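Local atomic coordinates of Apc35852 (PDB entry 1U9C), a protein that is of unknown function but belongs to the DJ-1/PfpI family, whose members include chaperones and cysteine proteases, and carries a cysteine oxidised to the sulfinic acid. Residues Glu29-Ala32 with Val33-Val37; Ser154-Asp157 with Glu158-Arg161; Gly203-Pro206 with Gln207-Arg210. All coordinates share one frame; numbering follows the deposited sequence.

Interaction 1 (Glu29-Ala32 with Val33-Val37); sequences EEFA and VPYLV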
# COMPACT_ATOMS: atom_id res chain seq x y z
N GLU A 29 1.69 -10.38 -4.80
CA GLU A 29 0.25 -10.52 -4.85
C GLU A 29 -0.45 -9.23 -4.49
O GLU A 29 -1.58 -8.98 -4.92
CB GLU A 29 -0.20 -11.66 -3.87
CG GLU A 29 -1.71 -11.80 -3.69
CD GLU A 29 -2.14 -12.87 -2.73
OE1 GLU A 29 -1.32 -13.42 -1.96
OE2 GLU A 29 -3.38 -13.11 -2.77
N GLU A 30 0.13 -8.48 -3.58
CA GLU A 30 -0.48 -7.25 -3.09
C GLU A 30 -0.61 -6.16 -4.14
O GLU A 30 -1.41 -5.25 -3.98
CB GLU A 30 0.25 -6.75 -1.86
CG GLU A 30 0.09 -7.70 -0.67
CD GLU A 30 0.94 -7.39 0.49
OE1 GLU A 30 1.57 -6.38 0.55
OE2 GLU A 30 0.96 -8.32 1.38
N PHE A 31 0.22 -6.24 -5.17
CA PHE A 31 0.07 -5.45 -6.39
C PHE A 31 -0.81 -6.16 -7.41
O PHE A 31 -1.74 -5.57 -7.94
CB PHE A 31 1.44 -5.17 -7.02
CG PHE A 31 1.34 -4.46 -8.32
CD1 PHE A 31 1.09 -3.11 -8.39
CD2 PHE A 31 1.40 -5.16 -9.53
CE1 PHE A 31 0.94 -2.47 -9.61
CE2 PHE A 31 1.28 -4.53 -10.73
CZ PHE A 31 1.04 -3.20 -10.77
N ALA A 32 -0.50 -7.42 -7.69
CA ALA A 32 -1.09 -8.09 -8.84
C ALA A 32 -2.60 -8.30 -8.68
O ALA A 32 -3.37 -8.08 -9.61
CB ALA A 32 -0.42 -9.43 -9.12
N VAL A 33 -3.07 -8.73 -7.51
CA VAL A 33 -4.49 -9.01 -7.36
C VAL A 33 -5.29 -7.69 -7.45
O VAL A 33 -6.27 -7.61 -8.20
CB VAL A 33 -4.72 -9.79 -6.08
CG1 VAL A 33 -6.16 -9.65 -5.58
CG2 VAL A 33 -4.31 -11.26 -6.28
N PRO A 34 -4.93 -6.64 -6.73
CA PRO A 34 -5.60 -5.36 -6.92
C PRO A 34 -5.53 -4.82 -8.35
O PRO A 34 -6.54 -4.29 -8.85
CB PRO A 34 -4.93 -4.45 -5.87
CG PRO A 34 -4.54 -5.43 -4.81
CD PRO A 34 -4.01 -6.59 -5.59
N TYR A 35 -4.36 -4.90 -8.96
CA TYR A 35 -4.20 -4.40 -10.34
C TYR A 35 -5.24 -5.11 -11.25
O TYR A 35 -5.94 -4.42 -12.01
CB TYR A 35 -2.78 -4.71 -10.81
CG TYR A 35 -2.46 -4.27 -12.25
CD1 TYR A 35 -2.09 -3.00 -12.49
CD2 TYR A 35 -2.53 -5.14 -13.30
CE1 TYR A 35 -1.79 -2.58 -13.78
CE2 TYR A 35 -2.20 -4.70 -14.60
CZ TYR A 35 -1.83 -3.43 -14.78
OH TYR A 35 -1.51 -3.00 -16.07
N LEU A 36 -5.36 -6.41 -11.13
CA LEU A 36 -6.28 -7.16 -11.99
C LEU A 36 -7.73 -6.74 -11.67
O LEU A 36 -8.55 -6.57 -12.59
CB LEU A 36 -6.11 -8.69 -11.76
CG LEU A 36 -7.04 -9.67 -12.48
CD1 LEU A 36 -6.82 -9.52 -13.97
CD2 LEU A 36 -6.87 -11.11 -12.04
N VAL A 37 -8.12 -6.62 -10.39
CA VAL A 37 -9.44 -6.14 -10.01
C VAL A 37 -9.74 -4.80 -10.67
O VAL A 37 -10.82 -4.60 -11.28
CB VAL A 37 -9.60 -6.04 -8.44
CG1 VAL A 37 -10.86 -5.23 -8.02
CG2 VAL A 37 -9.62 -7.43 -7.79
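Phe31 and Tyr35, one turn apart on helix 28-40, project together from the helix. Tyr35 CB sits over one face of the Phe31 ring, off toward its rim, a CH-pi contact of 4.2 Å to the ring centroid. Beyond it the two rings are tilted 27° and offset, with little overlap; the closest atoms are Phe31 CZ and Tyr35 CD1 at 3.6 Å. A chi1 near 180° in both residues (175° and 179°) sends both rings off the helix the same way. On another side of the helix Glu29 and Val33 repeat the i to i+4 pairing without aromatic groups: Glu29 CG lies 3.7 Å from Val33 CG2.

Helix 28-40 packs on strand 7-12 of the central, mostly parallel sheet of this DJ-1/PfpI-family domain. Its backbone bonds run from Val33 N to Glu29 O, from Tyr35 N to Phe31 O at 2.9 Å, and from Leu36 N to Ala32 O. Pro34 interrupts this series and kinks the helix. Having no N-H, it leaves Glu30 O buried without a polar partner, and its ring takes the place of the donor, with Pro34 CG 3.2 Å from Glu30 O.

Outside the helix, Met10 of strand 7-12 packs against Phe31, Pro34 and Tyr35, while Ala72 of helix 70-75 touches Phe31, Ala32 and Tyr35. Glu30, one turn before the proline, turns to the site of the oxidised cysteine at position 129, where its OE1 accepts a weak hydrogen bond from Gly97 N.

Interaction 2 (Ser154-Asp157 with Glu158-Arg161); sequences SFTD and EEER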
# COMPACT_ATOMS: atom_id res chain seq x y z
N SER A 154 -3.04 -3.18 9.57
CA SER A 154 -1.77 -3.35 8.87
C SER A 154 -1.22 -4.68 9.26
O SER A 154 -1.74 -5.33 10.15
CB SER A 154 -0.73 -2.28 9.20
OG SER A 154 -0.20 -2.39 10.54
N PHE A 155 -0.05 -5.01 8.73
CA PHE A 155 0.72 -6.14 9.21
C PHE A 155 0.92 -5.93 10.70
O PHE A 155 1.31 -4.86 11.14
CB PHE A 155 2.07 -6.16 8.54
CG PHE A 155 2.73 -7.49 8.51
CD1 PHE A 155 2.27 -8.47 7.68
CD2 PHE A 155 3.87 -7.71 9.24
CE1 PHE A 155 2.93 -9.66 7.60
CE2 PHE A 155 4.54 -8.91 9.15
CZ PHE A 155 4.08 -9.86 8.33
N THR A 156 0.62 -6.95 11.47
CA THR A 156 0.62 -6.78 12.91
C THR A 156 1.98 -7.03 13.49
O THR A 156 2.81 -7.72 12.90
CB THR A 156 -0.40 -7.73 13.57
OG1 THR A 156 -0.07 -9.10 13.30
CG2 THR A 156 -1.82 -7.51 13.08
N ASP A 157 2.17 -6.50 14.69
CA ASP A 157 3.41 -6.74 15.42
C ASP A 157 3.61 -8.21 15.68
O ASP A 157 4.73 -8.69 15.64
CB ASP A 157 3.43 -6.02 16.75
CG ASP A 157 3.43 -4.52 16.62
OD1 ASP A 157 3.65 -3.98 15.52
OD2 ASP A 157 3.24 -3.81 17.64
N GLU A 158 2.51 -8.94 15.98
CA GLU A 158 2.56 -10.40 16.12
C GLU A 158 3.02 -11.12 14.86
O GLU A 158 3.85 -12.01 14.91
CB GLU A 158 1.17 -10.95 16.51
CG GLU A 158 1.18 -12.46 16.78
CD GLU A 158 -0.22 -13.08 16.90
OE1 GLU A 158 -1.23 -12.43 16.54
OE2 GLU A 158 -0.31 -14.24 17.36
N GLU A 159 2.49 -10.71 13.71
CA GLU A 159 2.92 -11.27 12.44
C GLU A 159 4.40 -10.93 12.19
O GLU A 159 5.14 -11.80 11.77
CB GLU A 159 2.06 -10.76 11.28
CG GLU A 159 0.71 -11.47 11.19
CD GLU A 159 -0.36 -10.71 10.41
OE1 GLU A 159 -0.48 -9.47 10.58
OE2 GLU A 159 -1.15 -11.36 9.68
N GLU A 160 4.82 -9.74 12.58
CA GLU A 160 6.22 -9.32 12.40
C GLU A 160 7.18 -10.11 13.28
O GLU A 160 8.30 -10.44 12.88
CB GLU A 160 6.36 -7.81 12.70
CG GLU A 160 7.62 -7.16 12.13
CD GLU A 160 7.57 -7.03 10.63
OE1 GLU A 160 7.06 -6.00 10.15
OE2 GLU A 160 7.97 -7.97 9.93
N ARG A 161 6.78 -10.35 14.52
CA ARG A 161 7.59 -11.17 15.42
C ARG A 161 7.66 -12.61 14.92
O ARG A 161 8.69 -13.24 15.04
CB ARG A 161 7.02 -11.17 16.84
CG ARG A 161 7.18 -9.84 17.59
CD ARG A 161 6.84 -9.95 19.06
NE ARG A 161 5.54 -10.60 19.23
CZ ARG A 161 4.37 -9.98 19.36
NH1 ARG A 161 4.28 -8.65 19.38
NH2 ARG A 161 3.27 -10.72 19.50
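A capping box starts helix 157-163, with Thr156 as the N-cap and Glu159 three residues on as its partner. Glu159 N donates to Thr156 OG1 at 3.1 Å, and the side chain of Glu159 folds back so that its OE1 accepts from Thr156 N at 2.9 Å, on the anti lone pair. Thr156 OG1 gives its own proton to the same OE1, 2.8 Å away, coming from above the carboxylate plane. Two donors thus grip this one oxygen, while Glu159 OE2 accepts from Trp190 N. With chi1 at 61°, Thr156 OG1 points at the first turn, where it can accept from Glu159 N and donate to OE1.

Phe155, just before the cap, covers that turn from the side. Glu159 CB stands over one face of its ring in a CH-pi contact, 3.8 Å from the centroid, with the carboxylate plane of Glu159 only 14° from that of the ring. The Glu160 side chain crosses the phenyl group at about a right angle, bringing OE2 to 3.6 Å from Phe155 CE2. In this DJ-1/PfpI-family domain the Glu160 carboxylate is bound by two histidines, OE2 to His99 and OE1 to His130, which follows the oxidised cysteine at position 129 in the chain.

The regular helical bonds begin with Glu160 N to Thr156 O and Arg161 N to Asp157 O, both 2.9 Å. Arg161 bends back at chi3, -49°, and lays one face of its guanidinium over Asp157 O. Asp157 sends OD2 to Ser175, and Glu158 forms a salt bridge with Arg186.

Interaction 3 (Gly203-Pro206 with Gln207-Arg210); sequences GQNP and QSSR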
# COMPACT_ATOMS: atom_id res chain seq x y z
N GLY A 203 -5.71 -3.08 4.65
CA GLY A 203 -5.76 -4.55 4.69
C GLY A 203 -4.55 -5.05 5.47
O GLY A 203 -3.50 -4.43 5.49
N GLN A 204 -4.68 -6.20 6.11
CA GLN A 204 -3.68 -6.68 7.08
C GLN A 204 -2.49 -7.43 6.50
O GLN A 204 -1.40 -7.33 7.01
CB GLN A 204 -4.41 -7.57 8.09
CG GLN A 204 -3.60 -7.90 9.32
CD GLN A 204 -4.37 -8.72 10.29
OE1 GLN A 204 -5.55 -8.46 10.51
NE2 GLN A 204 -3.75 -9.77 10.80
N ASN A 205 -2.71 -8.20 5.46
CA ASN A 205 -1.69 -9.13 5.00
C ASN A 205 -1.96 -9.57 3.54
O ASN A 205 -2.92 -9.11 2.93
CB ASN A 205 -1.66 -10.29 5.96
CG ASN A 205 -3.02 -10.83 6.16
OD1 ASN A 205 -3.76 -10.87 5.22
ND2 ASN A 205 -3.39 -11.17 7.40
N PRO A 206 -1.13 -10.44 2.97
CA PRO A 206 -1.31 -10.79 1.56
C PRO A 206 -2.67 -11.34 1.27
O PRO A 206 -3.25 -11.09 0.24
CB PRO A 206 -0.19 -11.81 1.29
CG PRO A 206 0.82 -11.49 2.25
CD PRO A 206 0.11 -11.02 3.51
N GLN A 207 -3.20 -12.08 2.23
CA GLN A 207 -4.51 -12.68 2.13
C GLN A 207 -5.67 -11.68 2.12
O GLN A 207 -6.83 -12.04 1.82
CB GLN A 207 -4.73 -13.67 3.30
CG GLN A 207 -3.74 -14.86 3.38
CD GLN A 207 -2.33 -14.54 3.87
OE1 GLN A 207 -2.06 -13.51 4.47
NE2 GLN A 207 -1.41 -15.51 3.68
N SER A 208 -5.36 -10.42 2.44
CA SER A 208 -6.35 -9.33 2.42
C SER A 208 -6.34 -8.50 1.13
O SER A 208 -7.06 -7.49 1.06
CB SER A 208 -6.03 -8.40 3.58
OG SER A 208 -5.94 -9.12 4.80
N SER A 209 -5.51 -8.86 0.15
CA SER A 209 -5.31 -8.03 -1.06
C SER A 209 -6.60 -7.84 -1.82
O SER A 209 -6.98 -6.72 -2.18
CB SER A 209 -4.26 -8.63 -1.96
OG SER A 209 -2.99 -8.72 -1.31
N ARG A 210 -7.32 -8.92 -2.07
CA ARG A 210 -8.53 -8.84 -2.81
C ARG A 210 -9.63 -8.02 -2.14
O ARG A 210 -10.24 -7.13 -2.75
CB ARG A 210 -9.07 -10.21 -3.18
CG ARG A 210 -10.21 -10.14 -4.12
CD ARG A 210 -10.66 -11.53 -4.66
NE ARG A 210 -9.51 -12.14 -5.33
CZ ARG A 210 -9.18 -12.00 -6.62
NH1 ARG A 210 -9.97 -11.32 -7.47
NH2 ARG A 210 -8.09 -12.60 -7.07
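Pro206 O receives two donors from Ser209: the hydroxyl OG at 2.8 Å and the backbone N at 3.2 Å. Both arrive from the same face of the carbonyl plane, and the N lies well above it, 58° out. Ser209 OG stands beside its own N (chi1 -61°), which lets one residue use both groups on a single acceptor. One position earlier, Asn205 O accepts from Ser208 N at 2.8 Å; with the Ser209 N bond this gives the i to i+3 pattern of a 3-10 turn leading into the helix.

The side chain of Asn205 also bends toward this turn, placing OD1 2.8 Å from Ser208 OG, and Ser208 OG itself accepts from Phe193 N. Asn205 ND2 is satisfied by Thr191 O and by Glu159 OE2. Gln204 turns its amide away from the turn, its OE1 taking a bond from Gly187 N.

This 3-10 turn joins strand 200-203, where Gly203 pairs with Ala127 of the neighbouring strand 124-127, to helix 209-221, with Pro206 and Ser209 packed against Glu30 of helix 28-40.

In the fold
All three interactions are largely buried, yet their chemistry follows their place in the fold. Interaction 1, within the first part of helix 28-40 and against the main sheet, is chiefly apolar and aromatic; interactions 2 and 3 lie where helices begin and rely on side chains that bond to backbone or to one another. Among the touching residues, only Arg161 and Gln207 are exposed. Interaction 3 is the common neighbour: it meets interaction 1 through Glu29, Glu30 and Val33, and interaction 2 mainly through Glu159, with Ser154 and Thr156 against Gln204. Interactions 1 and 2 do not touch, their centres about 22 Å apart, although Glu30 and His130, partner of Glu160, both lie near the oxidised cysteine.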